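Local coordinates for protein orotate phosphoribosyltransferase (Aeropyrum pernix, PDB 2YZK) that probably catalyses the magnesium-dependent transfer of a ribosyl phosphate group from 5-phosphoribose 1-diphosphate to orotate, forming orotidine monophosphate, at residues Leu35-Glu38 with Ser39-Ser42; Val163-Leu166 with Lys167-Leu170; Gln54-Ala57 with Arg58-Ala61. One frame throughout, in Å; residues are numbered along the deposited sequence.

In the fold
Contacts 1 and 3 lie near the ends of helix 38-58, centres about 23 Å apart, whereas contact 2 belongs to helix 166-172 and the strand before it. All are partly buried: L35, S40 and Y41 in contact 1 and L56 and S59 in contact 3 are buried, the Q54-R58 pair exposed. Contacts 1 and 2 are helix starts where an N-cap oxygen takes N-H and hydroxyl of the residue three places on, a carboxylate in D37 and a hydroxyl in T165. Contact 3 is near a helix end, with a carbonyl as shared acceptor. Contact 1 alone reaches the second subunit; contact 2 lies beside the predicted orotate site, contact 3 away from the annotated sites.

Contact 1. Residues Leu35-Glu38 with Ser39-Ser42; sequences LGDE and SSYS
D37 and S40 make the main polar grip at the start of helix 38-58. As the N-cap residue, D37 holds both polar groups of S40 with OD2: S40 OG donates to the anti lone pair of D37 OD2 at 2.9 Å, and S40 N reaches the same D37 OD2 from above the carboxylate plane at 3.2 Å. CG of D37 stands anti to its backbone N (chi1 -173°), swinging the carboxylate back over the first turn. The other oxygen, D37 OD1, takes a 2.8 Å bond from a water that in turn accepts from S39 N. Behind the cap, Y41 N donates to D37 O at 2.9 Å and S42 N to E38 O, the first helical backbone bonds. E38 OE2 lies so near S42 OG that its very short bond is doubtful.

The Y41 ring folds back over this turn. E38 CA sits above one face, 3.7 Å from the ring centroid, a CH-pi contact offset toward the rim, while L35 O meets the ring edge at Y41 CD2 (3.3 Å). W72 and M75 of helix 70-80 also touch Y41, and its hydroxyl is hydrogen-bonded to K82 O of the second subunit. Replacing Y41 with an alanine would probably uncover E38 CA and deprive that K82 carbonyl of its hydroxyl partner across the dimer interface. Helix 2-9 also packs here, R9 touching D37, and V5 and R9 touching S40.

The cap thus sets a carboxylate against N-H groups of the first turn, one bonded directly and one through water; the positive end of the helix dipole would be expected to favour the ionised form of D37.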
loop_
_atom_site.group_PDB
_atom_site.type_symbol
_atom_site.label_atom_id
_atom_site.label_comp_id
_atom_site.label_asym_id
_atom_site.label_seq_id
_atom_site.Cartn_x
_atom_site.Cartn_y
_atom_site.Cartn_z
ATOM N N LEU A 35 8.285 7.633 -3.198
ATOM C CA LEU A 35 7.155 7.185 -4.013
ATOM C C LEU A 35 6.641 8.209 -5.015
ATOM O O LEU A 35 6.100 7.845 -6.058
ATOM C CB LEU A 35 6.004 6.745 -3.101
ATOM C CG LEU A 35 6.338 5.577 -2.169
ATOM C CD1 LEU A 35 5.228 5.396 -1.148
ATOM C CD2 LEU A 35 6.528 4.309 -2.996
ATOM N N GLY A 36 6.824 9.487 -4.705
ATOM C CA GLY A 36 6.341 10.531 -5.593
ATOM C C GLY A 36 7.212 10.833 -6.803
ATOM O O GLY A 36 7.036 11.867 -7.442
ATOM N N ASP A 37 8.148 9.944 -7.121
ATOM C CA ASP A 37 9.028 10.135 -8.276
ATOM C C ASP A 37 9.408 8.762 -8.826
ATOM O O ASP A 37 10.111 8.002 -8.165
ATOM C CB ASP A 37 10.285 10.902 -7.853
ATOM C CG ASP A 37 11.163 11.282 -9.029
ATOM O OD1 ASP A 37 10.690 12.030 -9.917
ATOM O OD2 ASP A 37 12.327 10.831 -9.067
ATOM N N GLU A 38 8.944 8.442 -10.033
ATOM C CA GLU A 38 9.229 7.140 -10.628
ATOM C C GLU A 38 10.725 6.843 -10.654
ATOM O O GLU A 38 11.142 5.723 -10.387
ATOM C CB GLU A 38 8.645 7.064 -12.048
ATOM C CG GLU A 38 8.773 5.699 -12.743
ATOM C CD GLU A 38 10.168 5.421 -13.293
ATOM O OE1 GLU A 38 10.862 6.383 -13.680
ATOM O OE2 GLU A 38 10.564 4.237 -13.358
ATOM N N SER A 39 11.532 7.851 -10.958
ATOM C CA SER A 39 12.971 7.649 -11.008
ATOM C C SER A 39 13.480 7.142 -9.666
ATOM O O SER A 39 14.277 6.204 -9.603
ATOM C CB SER A 39 13.680 8.959 -11.363
ATOM O OG SER A 39 15.084 8.809 -11.275
ATOM N N SER A 40 12.993 7.757 -8.595
ATOM C CA SER A 40 13.410 7.397 -7.251
ATOM C C SER A 40 12.893 6.050 -6.773
ATOM O O SER A 40 13.669 5.236 -6.266
ATOM C CB SER A 40 12.988 8.498 -6.274
ATOM O OG SER A 40 13.582 9.733 -6.649
ATOM N N TYR A 41 11.599 5.788 -6.921
ATOM C CA TYR A 41 11.118 4.502 -6.440
ATOM C C TYR A 41 11.632 3.333 -7.272
ATOM O O TYR A 41 11.768 2.225 -6.758
ATOM C CB TYR A 41 9.580 4.477 -6.284
ATOM C CG TYR A 41 8.714 4.482 -7.530
ATOM C CD1 TYR A 41 8.791 3.461 -8.477
ATOM C CD2 TYR A 41 7.729 5.453 -7.695
ATOM C CE1 TYR A 41 7.897 3.405 -9.559
ATOM C CE2 TYR A 41 6.836 5.408 -8.760
ATOM C CZ TYR A 41 6.921 4.383 -9.689
ATOM O OH TYR A 41 6.026 4.345 -10.738
ATOM N N SER A 42 11.953 3.581 -8.540
ATOM C CA SER A 42 12.474 2.512 -9.384
ATOM C C SER A 42 13.864 2.098 -8.919
ATOM O O SER A 42 14.198 0.912 -8.931
ATOM C CB SER A 42 12.522 2.948 -10.846
ATOM O OG SER A 42 11.222 2.919 -11.405
HETATM O O HOH W 1 11.042 10.489 -12.272
#

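Contact 2. Residues Val163-Leu166 with Lys167-Leu170; sequences VATL and KTIL
L166 and L170, one helical turn apart, form the close apolar side of this contact: L166 CD1 lies against L170 CG at 3.8 Å, and the two side chains run obliquely to each other. With chi1 at 174°, CG of L166 lies beside the carbonyl carbon, and CD1 comes within reach of L170 CG. Beneath them L170 N donates to L166 O at 2.9 Å, nearly straight, with an N-H...O angle of 165°. A164, on the preceding strand, adds a second apolar touch, its CB 4.1 Å from I169 CD1, while I169 N donates to T165 O at 3.1 Å.

The polar edge at the helix start is just as firmly held. T165 is the N-cap, and its OG1 accepts twice from T168: from T168 OG1 at 3.0 Å and from T168 N at 3.2 Å, the latter with an N-H...O angle of 159°. T165 N, by contrast, is buried with no partner in the model. The loose side is that of K167, which, exposed to solvent, curls back at its last two torsions toward the T165-T168 side and meets the preceding residues mainly through CB and the backbone.

Strand 164-165 runs parallel to strand 143-144, to which A164 and L166 are tied by backbone bonds to D144. L166 also touches R145, a predicted orotate-binding residue, so the helix start probably lies beside the substrate pocket. Around it, I169 packs on L6 of helix 2-9, L170 on W175, and V163 on L47, L48 and V51 of helix 38-58.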
loop_
_atom_site.group_PDB
_atom_site.type_symbol
_atom_site.label_atom_id
_atom_site.label_comp_id
_atom_site.label_asym_id
_atom_site.label_seq_id
_atom_site.Cartn_x
_atom_site.Cartn_y
_atom_site.Cartn_z
ATOM N N VAL A 163 18.709 -2.492 2.411
ATOM C CA VAL A 163 19.417 -1.922 1.274
ATOM C C VAL A 163 20.540 -1.057 1.834
ATOM O O VAL A 163 21.666 -1.070 1.327
ATOM C CB VAL A 163 18.480 -1.060 0.397
ATOM C CG1 VAL A 163 19.285 -0.323 -0.662
ATOM C CG2 VAL A 163 17.446 -1.956 -0.277
ATOM N N ALA A 164 20.236 -0.316 2.894
ATOM C CA ALA A 164 21.244 0.531 3.522
ATOM C C ALA A 164 20.951 0.782 4.995
ATOM O O ALA A 164 19.830 0.571 5.469
ATOM C CB ALA A 164 21.341 1.864 2.782
ATOM N N THR A 165 21.970 1.214 5.723
ATOM C CA THR A 165 21.799 1.528 7.128
ATOM C C THR A 165 21.816 3.040 7.234
ATOM O O THR A 165 22.377 3.725 6.377
ATOM C CB THR A 165 22.939 0.970 8.001
ATOM O OG1 THR A 165 24.175 1.593 7.631
ATOM C CG2 THR A 165 23.050 -0.546 7.831
ATOM N N LEU A 166 21.180 3.556 8.277
ATOM C CA LEU A 166 21.130 4.991 8.507
ATOM C C LEU A 166 22.540 5.541 8.661
ATOM O O LEU A 166 22.871 6.595 8.115
ATOM C CB LEU A 166 20.309 5.280 9.767
ATOM C CG LEU A 166 20.269 6.735 10.239
ATOM C CD1 LEU A 166 19.678 7.616 9.148
ATOM C CD2 LEU A 166 19.447 6.828 11.519
ATOM N N LYS A 167 23.381 4.820 9.399
ATOM C CA LYS A 167 24.754 5.260 9.612
ATOM C C LYS A 167 25.479 5.467 8.284
ATOM O O LYS A 167 26.147 6.480 8.088
ATOM C CB LYS A 167 25.520 4.243 10.466
ATOM C CG LYS A 167 26.956 4.658 10.773
ATOM C CD LYS A 167 27.666 3.647 11.677
ATOM C CE LYS A 167 27.789 2.282 11.004
ATOM N NZ LYS A 167 28.490 2.363 9.687
ATOM N N THR A 168 25.344 4.510 7.371
ATOM C CA THR A 168 25.997 4.615 6.073
ATOM C C THR A 168 25.453 5.785 5.257
ATOM O O THR A 168 26.212 6.492 4.601
ATOM C CB THR A 168 25.841 3.308 5.268
ATOM O OG1 THR A 168 26.545 2.254 5.943
ATOM C CG2 THR A 168 26.409 3.469 3.861
ATOM N N ILE A 169 24.143 5.995 5.304
ATOM C CA ILE A 169 23.541 7.099 4.562
ATOM C C ILE A 169 24.010 8.454 5.087
ATOM O O ILE A 169 24.327 9.343 4.303
ATOM C CB ILE A 169 21.997 7.050 4.628
ATOM C CG1 ILE A 169 21.484 5.832 3.857
ATOM C CG2 ILE A 169 21.396 8.330 4.051
ATOM C CD1 ILE A 169 20.031 5.456 4.140
ATOM N N LEU A 170 24.064 8.610 6.405
ATOM C CA LEU A 170 24.490 9.884 6.975
ATOM C C LEU A 170 25.959 10.168 6.674
ATOM O O LEU A 170 26.337 11.312 6.420
ATOM C CB LEU A 170 24.235 9.915 8.486
ATOM C CG LEU A 170 22.759 9.858 8.903
ATOM C CD1 LEU A 170 22.645 10.021 10.413
ATOM C CD2 LEU A 170 21.967 10.958 8.195
#

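Contact 3. Residues Gln54-Ala57 with Arg58-Ala61; sequences QDLA and RSSA
Q54 O accepts from R58 N at 2.8 Å, a helical i-to-i+4 bond near the end of helix 38-58, and the bond is bent (N-H...O 141°). Two residues on, L56 O takes both donors of S59: S59 OG at 2.7 Å and S59 N at 3.2 Å, the latter from well above the carbonyl plane. The S59 hydroxyl reaches this carbonyl because OG sits between its backbone N and carbonyl carbon (chi1 65°).

From here the chain passes directly to strand 61-65 of the five-stranded parallel sheet, the alpha-to-beta step of the phosphoribosyltransferase fold. S59 packs on V110 of the neighbouring strand 108-113, and K82 NZ donates to S59 O.

On the outer surface, Q54 and R58 lie alongside, pointing the same way. Q54 NE2 stands 3.1 Å above the centre of one face of the R58 guanidinium, with amide and guanidinium planes 60° apart; NE2 and the guanidinium nitrogens are all donors, so this is close packing over a face, not a hydrogen bond. A57 CB meets the guanidinium at its edge, 3.6 Å from R58 NE. Next to Q54, D55 OD1 forms a salt bridge with R159 and accepts from T138 OG1.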
loop_
_atom_site.group_PDB
_atom_site.type_symbol
_atom_site.label_atom_id
_atom_site.label_comp_id
_atom_site.label_asym_id
_atom_site.label_seq_id
_atom_site.Cartn_x
_atom_site.Cartn_y
_atom_site.Cartn_z
ATOM N N GLN A 54 17.563 -14.461 -3.712
ATOM C CA GLN A 54 16.773 -15.650 -3.999
ATOM C C GLN A 54 15.616 -15.881 -3.032
ATOM O O GLN A 54 14.609 -16.474 -3.412
ATOM C CB GLN A 54 17.681 -16.880 -4.041
ATOM C CG GLN A 54 18.721 -16.804 -5.146
ATOM C CD GLN A 54 18.106 -16.490 -6.494
ATOM O OE1 GLN A 54 18.387 -15.448 -7.091
ATOM N NE2 GLN A 54 17.255 -17.387 -6.981
ATOM N N ASP A 55 15.753 -15.418 -1.792
ATOM C CA ASP A 55 14.682 -15.584 -0.810
ATOM C C ASP A 55 13.420 -14.908 -1.338
ATOM O O ASP A 55 12.331 -15.476 -1.298
ATOM C CB ASP A 55 15.058 -14.948 0.532
ATOM C CG ASP A 55 16.144 -15.715 1.265
ATOM O OD1 ASP A 55 16.441 -15.351 2.422
ATOM O OD2 ASP A 55 16.702 -16.676 0.695
ATOM N N LEU A 56 13.580 -13.687 -1.832
ATOM C CA LEU A 56 12.458 -12.936 -2.372
ATOM C C LEU A 56 12.005 -13.551 -3.697
ATOM O O LEU A 56 10.809 -13.756 -3.920
ATOM C CB LEU A 56 12.859 -11.470 -2.567
ATOM C CG LEU A 56 11.819 -10.541 -3.200
ATOM C CD1 LEU A 56 10.584 -10.483 -2.317
ATOM C CD2 LEU A 56 12.418 -9.151 -3.379
ATOM N N ALA A 57 12.969 -13.875 -4.557
ATOM C CA ALA A 57 12.676 -14.445 -5.865
ATOM C C ALA A 57 11.933 -15.774 -5.831
ATOM O O ALA A 57 11.172 -16.078 -6.749
ATOM C CB ALA A 57 13.970 -14.594 -6.668
ATOM N N ARG A 58 12.139 -16.566 -4.784
ATOM C CA ARG A 58 11.474 -17.864 -4.697
ATOM C C ARG A 58 10.282 -17.859 -3.743
ATOM O O ARG A 58 9.577 -18.861 -3.621
ATOM C CB ARG A 58 12.464 -18.941 -4.243
ATOM C CG ARG A 58 13.789 -18.959 -4.992
ATOM C CD ARG A 58 13.639 -19.275 -6.472
ATOM N NE ARG A 58 14.022 -18.135 -7.301
ATOM C CZ ARG A 58 14.571 -18.234 -8.509
ATOM N NH1 ARG A 58 14.810 -19.427 -9.041
ATOM N NH2 ARG A 58 14.882 -17.137 -9.186
ATOM N N SER A 59 10.054 -16.735 -3.073
ATOM C CA SER A 59 8.950 -16.623 -2.122
ATOM C C SER A 59 7.606 -16.924 -2.771
ATOM O O SER A 59 7.386 -16.596 -3.935
ATOM C CB SER A 59 8.910 -15.213 -1.518
ATOM O OG SER A 59 8.619 -14.237 -2.506
ATOM N N SER A 60 6.702 -17.545 -2.020
ATOM C CA SER A 60 5.383 -17.845 -2.568
ATOM C C SER A 60 4.543 -16.569 -2.565
ATOM O O SER A 60 3.548 -16.468 -3.284
ATOM C CB SER A 60 4.685 -18.936 -1.752
ATOM O OG SER A 60 4.203 -18.435 -0.525
ATOM N N ALA A 61 4.953 -15.593 -1.759
ATOM C CA ALA A 61 4.243 -14.322 -1.676
ATOM C C ALA A 61 5.095 -13.248 -1.011
ATOM O O ALA A 61 6.013 -13.554 -0.257
ATOM C CB ALA A 61 2.946 -14.498 -0.901
#